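Local coordinates for protein inactive poly [ADP-ribose] polymerase RCD1 (Arabidopsis thaliana, PDB 5NGO) that probably acts in plant cell-death and stress signalling, carries an inactive PARP domain, and is bound by the downy mildew effector HaRxL106 in suppression of plant immunity, at residues V28-R33 with V179-L184; C105-A110 with S159-I164; A41-F46 with L125-M130. All coordinates share one frame; numbering follows the deposited sequence.

In the fold
Interactions 1 and 3 use neighbouring strands of one mixed sheet, 174-182 and 121-129, without touching, while interaction 2 lies on the same sheet further across, at strand 162-165. Interaction 3 is a buried contact of helix 37-57 with the sheet, made by an aromatic ring, aliphatic carbons and the stem of an arginine. Interaction 1, partly buried, is an edge strand held by backbone hydrogen bonds. Interaction 2 sits at the surface and has no hydrogen bond between its segments, joining a loop to a strand start by van der Waals contact. It touches interaction 1 through Phe182 and Ala110, and interaction 3 through Tyr163 and Met130.

Interaction 1 of 3, residues V28-R33 with V179-L184; sequences VLDVGR and VVRFKL
Leu29 and Asp30 together face Arg181 across an antiparallel strand pair whose N-to-C directions differ by 165°. Backbone bonds carry most of the contact. Arg181 O accepts Leu29 N at 2.8 Å and, weakly, Asp30 N at 3.4 Å, so one acceptor serves two successive amides. Arg181 N returns a bond to Asp30 O (2.9 Å). Further along, Gly32 and Val179 bond in both directions, Gly32 N meeting Val179 O at 2.8 Å and nearly straight (168°). Between these bonded pairs the CA hydrogens of Val31 and Val180 turn to Val179 O and Asp30 O.

Valine methyls meet on the face bearing Val28, Val31, Val180 and Phe182. CG1 of Val28 rests against CG1 of Val180 at 4.2 Å, both methyls anti to their backbone N, and CG2 of Val31 approaches the other methyl, CG2, of Val180. Helix 9-19 lies against this face through Val12 and Phe16, the latter ring meeting that of Phe182.

The other face carries charge. Arg181 stretches its chain from CG to NE alongside Asp30, Arg181 CD reaching Asp30 CB at 3.9 Å. Asp30 OD2 stands over one guanidinium face, 4.2 Å from Arg181 NE; with no N-H aimed at it, any attraction is probably only electrostatic, and no salt bridge forms.

The one-residue shift in register between Val28 and Asp30 makes this a classic beta bulge, set in the outermost strand of the PARP-type sheet, where strand 28-33 pairs with strand 174-182.

Interaction 2 of 3, residues C105-A110 with S159-I164; sequences CPYFSA and SPKNYI
Lys161 runs its aliphatic chain past three side chains of the 105-110 loop, touching each with a different carbon. Lys161 CG lies 3.9 Å from Cys105 SG, its CD meets Phe108 CE1 at 3.6 Å, and its CE comes within 3.5 Å of Tyr107 OH. The lysine chain crosses the Phe108 side chain at about a right angle, whereas it meets Tyr107 more obliquely. A bend at the last torsion (chi4 67°) turns NZ off the line of the methylenes. SG of Cys105 also stands 3.9 Å from O of Pro160.

Asn162, which opens strand 162-165, approaches Phe108 as well: Asn162 OD1 is 3.7 Å from Phe108 CE2, with the ring and amide planes 74° apart. This is van der Waals contact, for no hydrogen bond joins the two segments.

The next shell fixes both sides. Asp155 receives Asn162 ND2 on its OD2 and Lys161 N on its OD1, while Lys161 also bonds by its backbone to Ala102. Within the loop, Phe108 N bonds to Cys105 O at 2.9 Å, closing a tight turn that brings Cys105 and Phe108 to the same lysine. Ser109 OG bonds to Thr101 OG1 of strand 98-102.

The contact thus packs a turn-like, locally helical piece of the connection between strands 98-102 and 121-129 against the start of strand 162-165, at the surface of the PARP-like domain.

Interaction 3 of 3, residues A41-F46 with L125-M130; sequences ARLALF and LCRVIM
Phe46 drives its ring from helix 37-57 into the angle between Arg127 and Ile129, two residues whose side chains set out toward the helix. With CG anti to the backbone N (chi1 178°), the phenyl projects from the helix and its CZ end reaches strand 121-129. There Phe46 CZ lies 3.5 Å from Arg127 CB, the strand carbon approaching the ring obliquely. Phe46 CE2 also runs against Arg127 CD, at 4.0 Å.

The side chains of Ile129 and Phe46 come from opposite directions. Ile129 CD1 sits over one face, displaced toward the rim, in a CH-pi contact 4.0 Å from the centroid of the Phe46 ring. CG1 of Ile129 lies nearer the end of the ring, 3.6 Å from Phe46 CE1. The isoleucine is itself packed among Gln49, Val50 and Thr53, the following turns of the helix.

This is helix-on-sheet packing within the PARP-like domain: helix 37-57 lies over one face of the mixed sheet, running roughly along strand 121-129, their short axes 11.3 Å apart at closest and inclined by 28°. Val128, between the two contact residues, points its CB away from the helix and reaches Ala65 of strand 62-68.

Arg127 continues beyond the phenyl as an extended chain from CG to NE, and its guanidinium plane stands 85° from the Phe46 ring. Leu43, one helical turn before Phe46, places CD1 over one face of that guanidinium, 4.0 Å from Arg127 NH1. The guanidinium has a polar partner elsewhere: Arg127 NH2 forms a salt bridge with OE2 of Glu177 on neighbouring strand 174-182. Glu177 thus probably restrains the flat group while the leucine methyl packs over it. From the same strand, Phe175 touches both Leu43 and Phe46.

Interaction 1 of 3, residues V28-R33 with V179-L184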
loop_
_atom_site.group_PDB
_atom_site.type_symbol
_atom_site.label_atom_id
_atom_site.label_comp_id
_atom_site.label_asym_id
_atom_site.label_seq_id
_atom_site.Cartn_x
_atom_site.Cartn_y
_atom_site.Cartn_z
ATOM N N VAL A 28 12.704 9.317 11.204
ATOM C CA VAL A 28 11.972 8.078 11.409
ATOM C C VAL A 28 12.066 7.731 12.885
ATOM O O VAL A 28 13.143 7.385 13.372
ATOM C CB VAL A 28 12.549 6.928 10.560
ATOM C CG1 VAL A 28 11.883 5.602 10.918
ATOM C CG2 VAL A 28 12.342 7.225 9.082
ATOM N N LEU A 29 10.940 7.799 13.578
ATOM C CA LEU A 29 10.885 7.472 14.993
ATOM C C LEU A 29 10.881 5.956 15.257
ATOM O O LEU A 29 11.455 5.505 16.242
ATOM C CB LEU A 29 9.649 8.088 15.636
ATOM C CG LEU A 29 9.423 9.580 15.474
ATOM C CD1 LEU A 29 8.335 10.011 16.480
ATOM C CD2 LEU A 29 10.663 10.408 15.710
ATOM N N ASP A 30 10.240 5.180 14.386
ATOM C CA ASP A 30 10.049 3.760 14.618
ATOM C C ASP A 30 9.643 3.004 13.371
ATOM O O ASP A 30 9.000 3.560 12.491
ATOM C CB ASP A 30 8.964 3.553 15.723
ATOM C CG ASP A 30 9.005 2.143 16.338
ATOM O OD1 ASP A 30 10.077 1.481 16.379
ATOM O OD2 ASP A 30 7.949 1.705 16.810
ATOM N N VAL A 31 10.050 1.741 13.292
ATOM C CA VAL A 31 9.578 0.826 12.267
ATOM C C VAL A 31 9.102 -0.407 13.019
ATOM O O VAL A 31 9.883 -1.036 13.750
ATOM C CB VAL A 31 10.682 0.454 11.266
ATOM C CG1 VAL A 31 10.168 -0.561 10.260
ATOM C CG2 VAL A 31 11.165 1.692 10.551
ATOM N N GLY A 32 7.827 -0.743 12.823
ATOM C CA GLY A 32 7.223 -1.877 13.484
ATOM C C GLY A 32 6.706 -2.863 12.491
ATOM O O GLY A 32 6.474 -2.525 11.363
ATOM N N ARG A 33 6.449 -4.077 12.964
ATOM C CA ARG A 33 5.875 -5.163 12.153
ATOM C C ARG A 33 4.733 -5.798 12.907
ATOM O O ARG A 33 4.898 -6.026 14.073
ATOM C CB ARG A 33 6.931 -6.173 11.797
ATOM C CG ARG A 33 6.486 -7.244 10.798
ATOM C CD ARG A 33 7.596 -8.234 10.401
ATOM N NE ARG A 33 8.086 -8.924 11.592
ATOM C CZ ARG A 33 7.550 -10.013 12.172
ATOM N NH1 ARG A 33 6.467 -10.631 11.661
ATOM N NH2 ARG A 33 8.105 -10.496 13.282
ATOM N N VAL A 179 4.700 -0.745 9.885
ATOM C CA VAL A 179 4.307 0.623 10.175
ATOM C C VAL A 179 5.556 1.464 10.407
ATOM O O VAL A 179 6.402 1.111 11.240
ATOM C CB VAL A 179 3.419 0.730 11.432
ATOM C CG1 VAL A 179 3.017 2.171 11.678
ATOM C CG2 VAL A 179 2.169 -0.132 11.267
ATOM N N VAL A 180 5.659 2.581 9.683
ATOM C CA VAL A 180 6.753 3.525 9.843
ATOM C C VAL A 180 6.182 4.771 10.500
ATOM O O VAL A 180 5.266 5.391 9.946
ATOM C CB VAL A 180 7.383 3.891 8.474
ATOM C CG1 VAL A 180 8.450 4.975 8.650
ATOM C CG2 VAL A 180 8.000 2.661 7.829
ATOM N N ARG A 181 6.714 5.112 11.678
ATOM C CA ARG A 181 6.358 6.337 12.386
ATOM C C ARG A 181 7.380 7.409 12.066
ATOM O O ARG A 181 8.578 7.175 12.196
ATOM C CB ARG A 181 6.344 6.104 13.895
ATOM C CG ARG A 181 5.270 5.144 14.339
ATOM C CD ARG A 181 5.268 4.930 15.843
ATOM N NE ARG A 181 4.368 3.824 16.159
ATOM C CZ ARG A 181 3.986 3.466 17.372
ATOM N NH1 ARG A 181 4.356 4.156 18.444
ATOM N NH2 ARG A 181 3.173 2.422 17.506
ATOM N N PHE A 182 6.903 8.593 11.679
ATOM C CA PHE A 182 7.787 9.673 11.253
ATOM C C PHE A 182 7.228 11.085 11.512
ATOM O O PHE A 182 6.084 11.245 11.944
ATOM C CB PHE A 182 8.141 9.489 9.773
ATOM C CG PHE A 182 6.988 9.723 8.833
ATOM C CD1 PHE A 182 6.025 8.745 8.630
ATOM C CD2 PHE A 182 6.874 10.917 8.133
ATOM C CE1 PHE A 182 4.969 8.946 7.769
ATOM C CE2 PHE A 182 5.817 11.128 7.256
ATOM C CZ PHE A 182 4.860 10.134 7.076
ATOM N N LYS A 183 8.069 12.090 11.259
ATOM C CA LYS A 183 7.654 13.503 11.275
ATOM C C LYS A 183 8.118 14.252 10.026
ATOM O O LYS A 183 9.059 13.837 9.379
ATOM C CB LYS A 183 8.204 14.229 12.489
ATOM C CG LYS A 183 7.810 13.631 13.818
ATOM C CD LYS A 183 8.253 14.496 14.987
ATOM C CE LYS A 183 7.159 14.531 16.051
ATOM N NZ LYS A 183 7.600 15.116 17.337
ATOM N N LEU A 184 7.426 15.356 9.738
ATOM C CA LEU A 184 7.828 16.346 8.713
ATOM C C LEU A 184 7.831 17.761 9.300
ATOM O O LEU A 184 7.224 17.999 10.336
ATOM C CB LEU A 184 6.874 16.325 7.532
ATOM C CG LEU A 184 6.623 15.009 6.813
ATOM C CD1 LEU A 184 5.494 15.207 5.790
ATOM C CD2 LEU A 184 7.878 14.457 6.125
#

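Interaction 2 of 3, residues C105-A110 with S159-I164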
loop_
_atom_site.group_PDB
_atom_site.type_symbol
_atom_site.label_atom_id
_atom_site.label_comp_id
_atom_site.label_asym_id
_atom_site.label_seq_id
_atom_site.Cartn_x
_atom_site.Cartn_y
_atom_site.Cartn_z
ATOM N N CYS A 105 8.685 5.826 -3.985
ATOM C CA CYS A 105 7.995 7.118 -4.065
ATOM C C CYS A 105 7.240 7.576 -2.820
ATOM O O CYS A 105 6.304 8.357 -2.950
ATOM C CB CYS A 105 6.955 7.053 -5.190
ATOM S SG CYS A 105 7.705 6.899 -6.792
ATOM N N PRO A 106 7.638 7.144 -1.613
ATOM C CA PRO A 106 6.825 7.606 -0.475
ATOM C C PRO A 106 6.749 9.141 -0.278
ATOM O O PRO A 106 5.793 9.602 0.346
ATOM C CB PRO A 106 7.470 6.917 0.728
ATOM C CG PRO A 106 8.858 6.594 0.296
ATOM C CD PRO A 106 8.814 6.380 -1.175
ATOM N N TYR A 107 7.698 9.919 -0.832
ATOM C CA TYR A 107 7.594 11.399 -0.831
ATOM C C TYR A 107 6.259 11.916 -1.360
ATOM O O TYR A 107 5.794 12.986 -0.950
ATOM C CB TYR A 107 8.730 12.091 -1.625
ATOM C CG TYR A 107 8.706 11.878 -3.135
ATOM C CD1 TYR A 107 7.944 12.711 -3.972
ATOM C CD2 TYR A 107 9.450 10.870 -3.727
ATOM C CE1 TYR A 107 7.914 12.521 -5.343
ATOM C CE2 TYR A 107 9.432 10.670 -5.115
ATOM C CZ TYR A 107 8.664 11.502 -5.914
ATOM O OH TYR A 107 8.620 11.322 -7.276
ATOM N N PHE A 108 5.676 11.154 -2.289
ATOM C CA PHE A 108 4.433 11.502 -2.970
ATOM C C PHE A 108 3.229 11.596 -2.024
ATOM O O PHE A 108 2.361 12.430 -2.221
ATOM C CB PHE A 108 4.159 10.446 -4.056
ATOM C CG PHE A 108 3.453 10.949 -5.262
ATOM C CD1 PHE A 108 4.157 11.487 -6.324
ATOM C CD2 PHE A 108 2.069 10.819 -5.360
ATOM C CE1 PHE A 108 3.485 11.908 -7.485
ATOM C CE2 PHE A 108 1.385 11.234 -6.510
ATOM C CZ PHE A 108 2.094 11.779 -7.568
ATOM N N SER A 109 3.159 10.720 -1.025
ATOM C CA SER A 109 1.995 10.657 -0.136
ATOM C C SER A 109 2.302 10.862 1.363
ATOM O O SER A 109 1.392 10.776 2.198
ATOM C CB SER A 109 1.257 9.339 -0.369
ATOM O OG SER A 109 2.074 8.218 -0.108
ATOM N N ALA A 110 3.554 11.177 1.701
ATOM C CA ALA A 110 3.958 11.420 3.088
ATOM C C ALA A 110 3.127 12.500 3.786
ATOM O O ALA A 110 2.711 12.318 4.931
ATOM C CB ALA A 110 5.434 11.764 3.164
ATOM N N SER A 159 8.054 3.545 -14.763
ATOM C CA SER A 159 8.314 4.148 -13.448
ATOM C C SER A 159 6.997 4.359 -12.688
ATOM O O SER A 159 6.480 5.494 -12.651
ATOM C CB SER A 159 9.061 5.476 -13.603
ATOM O OG SER A 159 10.418 5.244 -13.921
ATOM N N PRO A 160 6.453 3.290 -12.081
ATOM C CA PRO A 160 5.207 3.453 -11.316
ATOM C C PRO A 160 5.331 4.449 -10.177
ATOM O O PRO A 160 6.349 4.464 -9.476
ATOM C CB PRO A 160 4.917 2.040 -10.746
ATOM C CG PRO A 160 5.677 1.127 -11.673
ATOM C CD PRO A 160 6.911 1.893 -12.100
ATOM N N LYS A 161 4.308 5.277 -10.016
ATOM C CA LYS A 161 4.151 6.118 -8.842
ATOM C C LYS A 161 2.940 5.750 -7.992
ATOM O O LYS A 161 3.017 5.872 -6.771
ATOM C CB LYS A 161 4.068 7.593 -9.253
ATOM C CG LYS A 161 5.409 8.160 -9.673
ATOM C CD LYS A 161 5.451 9.688 -9.468
ATOM C CE LYS A 161 6.695 10.306 -10.070
ATOM N NZ LYS A 161 6.753 10.226 -11.550
ATOM N N ASN A 162 1.849 5.304 -8.614
ATOM C CA ASN A 162 0.611 5.005 -7.913
ATOM C C ASN A 162 0.071 3.665 -8.386
ATOM O O ASN A 162 0.029 3.398 -9.582
ATOM C CB ASN A 162 -0.444 6.083 -8.171
ATOM C CG ASN A 162 0.016 7.457 -7.766
ATOM O OD1 ASN A 162 -0.328 7.935 -6.681
ATOM N ND2 ASN A 162 0.811 8.100 -8.626
ATOM N N TYR A 163 -0.360 2.853 -7.417
ATOM C CA TYR A 163 -1.118 1.647 -7.696
ATOM C C TYR A 163 -2.540 1.848 -7.214
ATOM O O TYR A 163 -2.766 2.529 -6.206
ATOM C CB TYR A 163 -0.532 0.467 -6.953
ATOM C CG TYR A 163 0.920 0.153 -7.243
ATOM C CD1 TYR A 163 1.358 -0.109 -8.520
ATOM C CD2 TYR A 163 1.845 0.076 -6.208
ATOM C CE1 TYR A 163 2.710 -0.345 -8.785
ATOM C CE2 TYR A 163 3.163 -0.208 -6.438
ATOM C CZ TYR A 163 3.596 -0.436 -7.740
ATOM O OH TYR A 163 4.908 -0.757 -7.952
ATOM N N ILE A 164 -3.493 1.293 -7.962
ATOM C CA ILE A 164 -4.899 1.283 -7.563
ATOM C C ILE A 164 -5.260 -0.180 -7.426
ATOM O O ILE A 164 -5.147 -0.934 -8.389
ATOM C CB ILE A 164 -5.817 1.909 -8.636
ATOM C CG1 ILE A 164 -5.388 3.334 -8.987
ATOM C CG2 ILE A 164 -7.268 1.901 -8.172
ATOM C CD1 ILE A 164 -5.726 4.361 -7.934
#

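Interaction 3 of 3, residues A41-F46 with L125-M130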
loop_
_atom_site.group_PDB
_atom_site.type_symbol
_atom_site.label_atom_id
_atom_site.label_comp_id
_atom_site.label_asym_id
_atom_site.label_seq_id
_atom_site.Cartn_x
_atom_site.Cartn_y
_atom_site.Cartn_z
ATOM N N ALA A 41 -2.706 -15.409 10.173
ATOM C CA ALA A 41 -3.802 -15.957 9.379
ATOM C C ALA A 41 -4.055 -15.117 8.124
ATOM O O ALA A 41 -4.311 -15.666 7.048
ATOM C CB ALA A 41 -5.073 -16.082 10.206
ATOM N N ARG A 42 -3.951 -13.797 8.265
ATOM C CA ARG A 42 -4.098 -12.883 7.131
ATOM C C ARG A 42 -2.964 -13.005 6.114
ATOM O O ARG A 42 -3.193 -12.839 4.924
ATOM C CB ARG A 42 -4.244 -11.438 7.618
ATOM C CG ARG A 42 -4.530 -10.453 6.491
ATOM C CD ARG A 42 -5.168 -9.176 6.962
ATOM N NE ARG A 42 -6.556 -9.379 7.399
ATOM C CZ ARG A 42 -7.618 -9.530 6.601
ATOM N NH1 ARG A 42 -7.490 -9.522 5.271
ATOM N NH2 ARG A 42 -8.820 -9.715 7.149
ATOM N N LEU A 43 -1.755 -13.306 6.573
ATOM C CA LEU A 43 -0.617 -13.554 5.688
ATOM C C LEU A 43 -0.798 -14.857 4.943
ATOM O O LEU A 43 -0.503 -14.925 3.747
ATOM C CB LEU A 43 0.704 -13.602 6.469
ATOM C CG LEU A 43 1.969 -13.828 5.643
ATOM C CD1 LEU A 43 2.085 -12.808 4.500
ATOM C CD2 LEU A 43 3.198 -13.788 6.562
ATOM N N ALA A 44 -1.270 -15.894 5.632
ATOM C CA ALA A 44 -1.581 -17.164 4.982
ATOM C C ALA A 44 -2.637 -16.990 3.883
ATOM O O ALA A 44 -2.493 -17.574 2.810
ATOM C CB ALA A 44 -2.015 -18.196 6.009
ATOM N N LEU A 45 -3.667 -16.186 4.145
ATOM C CA LEU A 45 -4.695 -15.884 3.134
ATOM C C LEU A 45 -4.094 -15.206 1.908
ATOM O O LEU A 45 -4.321 -15.632 0.786
ATOM C CB LEU A 45 -5.793 -14.988 3.741
ATOM C CG LEU A 45 -7.057 -14.712 2.928
ATOM C CD1 LEU A 45 -8.206 -14.426 3.890
ATOM C CD2 LEU A 45 -6.943 -13.572 1.940
ATOM N N PHE A 46 -3.324 -14.157 2.145
ATOM C CA PHE A 46 -2.593 -13.431 1.097
ATOM C C PHE A 46 -1.701 -14.372 0.283
ATOM O O PHE A 46 -1.725 -14.313 -0.941
ATOM C CB PHE A 46 -1.757 -12.294 1.746
ATOM C CG PHE A 46 -0.921 -11.499 0.781
ATOM C CD1 PHE A 46 -1.450 -10.406 0.120
ATOM C CD2 PHE A 46 0.415 -11.826 0.556
ATOM C CE1 PHE A 46 -0.678 -9.654 -0.769
ATOM C CE2 PHE A 46 1.193 -11.077 -0.323
ATOM C CZ PHE A 46 0.637 -9.992 -0.982
ATOM N N LEU A 125 3.794 -0.038 5.124
ATOM C CA LEU A 125 4.373 -0.751 3.987
ATOM C C LEU A 125 3.575 -2.046 3.778
ATOM O O LEU A 125 3.467 -2.863 4.693
ATOM C CB LEU A 125 5.850 -1.089 4.170
ATOM C CG LEU A 125 6.549 -1.696 2.948
ATOM C CD1 LEU A 125 6.616 -0.679 1.848
ATOM C CD2 LEU A 125 7.966 -2.123 3.245
ATOM N N CYS A 126 3.047 -2.210 2.567
ATOM C CA CYS A 126 2.237 -3.375 2.199
ATOM C C CYS A 126 2.882 -4.217 1.106
ATOM O O CYS A 126 3.641 -3.703 0.281
ATOM C CB CYS A 126 0.903 -2.918 1.650
ATOM S SG CYS A 126 -0.108 -1.975 2.778
ATOM N N ARG A 127 2.572 -5.505 1.131
ATOM C CA ARG A 127 2.771 -6.374 -0.028
ATOM C C ARG A 127 1.492 -6.273 -0.836
ATOM O O ARG A 127 0.409 -6.358 -0.273
ATOM C CB ARG A 127 2.959 -7.824 0.387
ATOM C CG ARG A 127 3.990 -8.061 1.460
ATOM C CD ARG A 127 4.428 -9.505 1.485
ATOM N NE ARG A 127 5.188 -9.824 2.683
ATOM C CZ ARG A 127 5.577 -11.052 3.033
ATOM N NH1 ARG A 127 5.292 -12.106 2.272
ATOM N NH2 ARG A 127 6.307 -11.216 4.136
ATOM N N VAL A 128 1.625 -6.052 -2.138
ATOM C CA VAL A 128 0.489 -5.945 -3.038
ATOM C C VAL A 128 0.684 -6.922 -4.182
ATOM O O VAL A 128 1.747 -6.951 -4.815
ATOM C CB VAL A 128 0.336 -4.531 -3.626
ATOM C CG1 VAL A 128 -0.935 -4.428 -4.447
ATOM C CG2 VAL A 128 0.365 -3.484 -2.521
ATOM N N ILE A 129 -0.359 -7.706 -4.445
ATOM C CA ILE A 129 -0.414 -8.581 -5.614
ATOM C C ILE A 129 -0.951 -7.748 -6.767
ATOM O O ILE A 129 -2.154 -7.507 -6.876
ATOM C CB ILE A 129 -1.328 -9.784 -5.371
ATOM C CG1 ILE A 129 -0.786 -10.637 -4.214
ATOM C CG2 ILE A 129 -1.454 -10.632 -6.633
ATOM C CD1 ILE A 129 -1.813 -11.607 -3.642
ATOM N N MET A 130 -0.044 -7.299 -7.627
ATOM C CA MET A 130 -0.423 -6.457 -8.751
ATOM C C MET A 130 -0.846 -7.282 -9.960
ATOM O O MET A 130 -1.617 -6.793 -10.781
ATOM C CB MET A 130 0.718 -5.510 -9.109
ATOM C CG MET A 130 0.889 -4.378 -8.099
ATOM S SD MET A 130 -0.567 -3.375 -7.815
ATOM C CE MET A 130 -0.968 -2.784 -9.433
#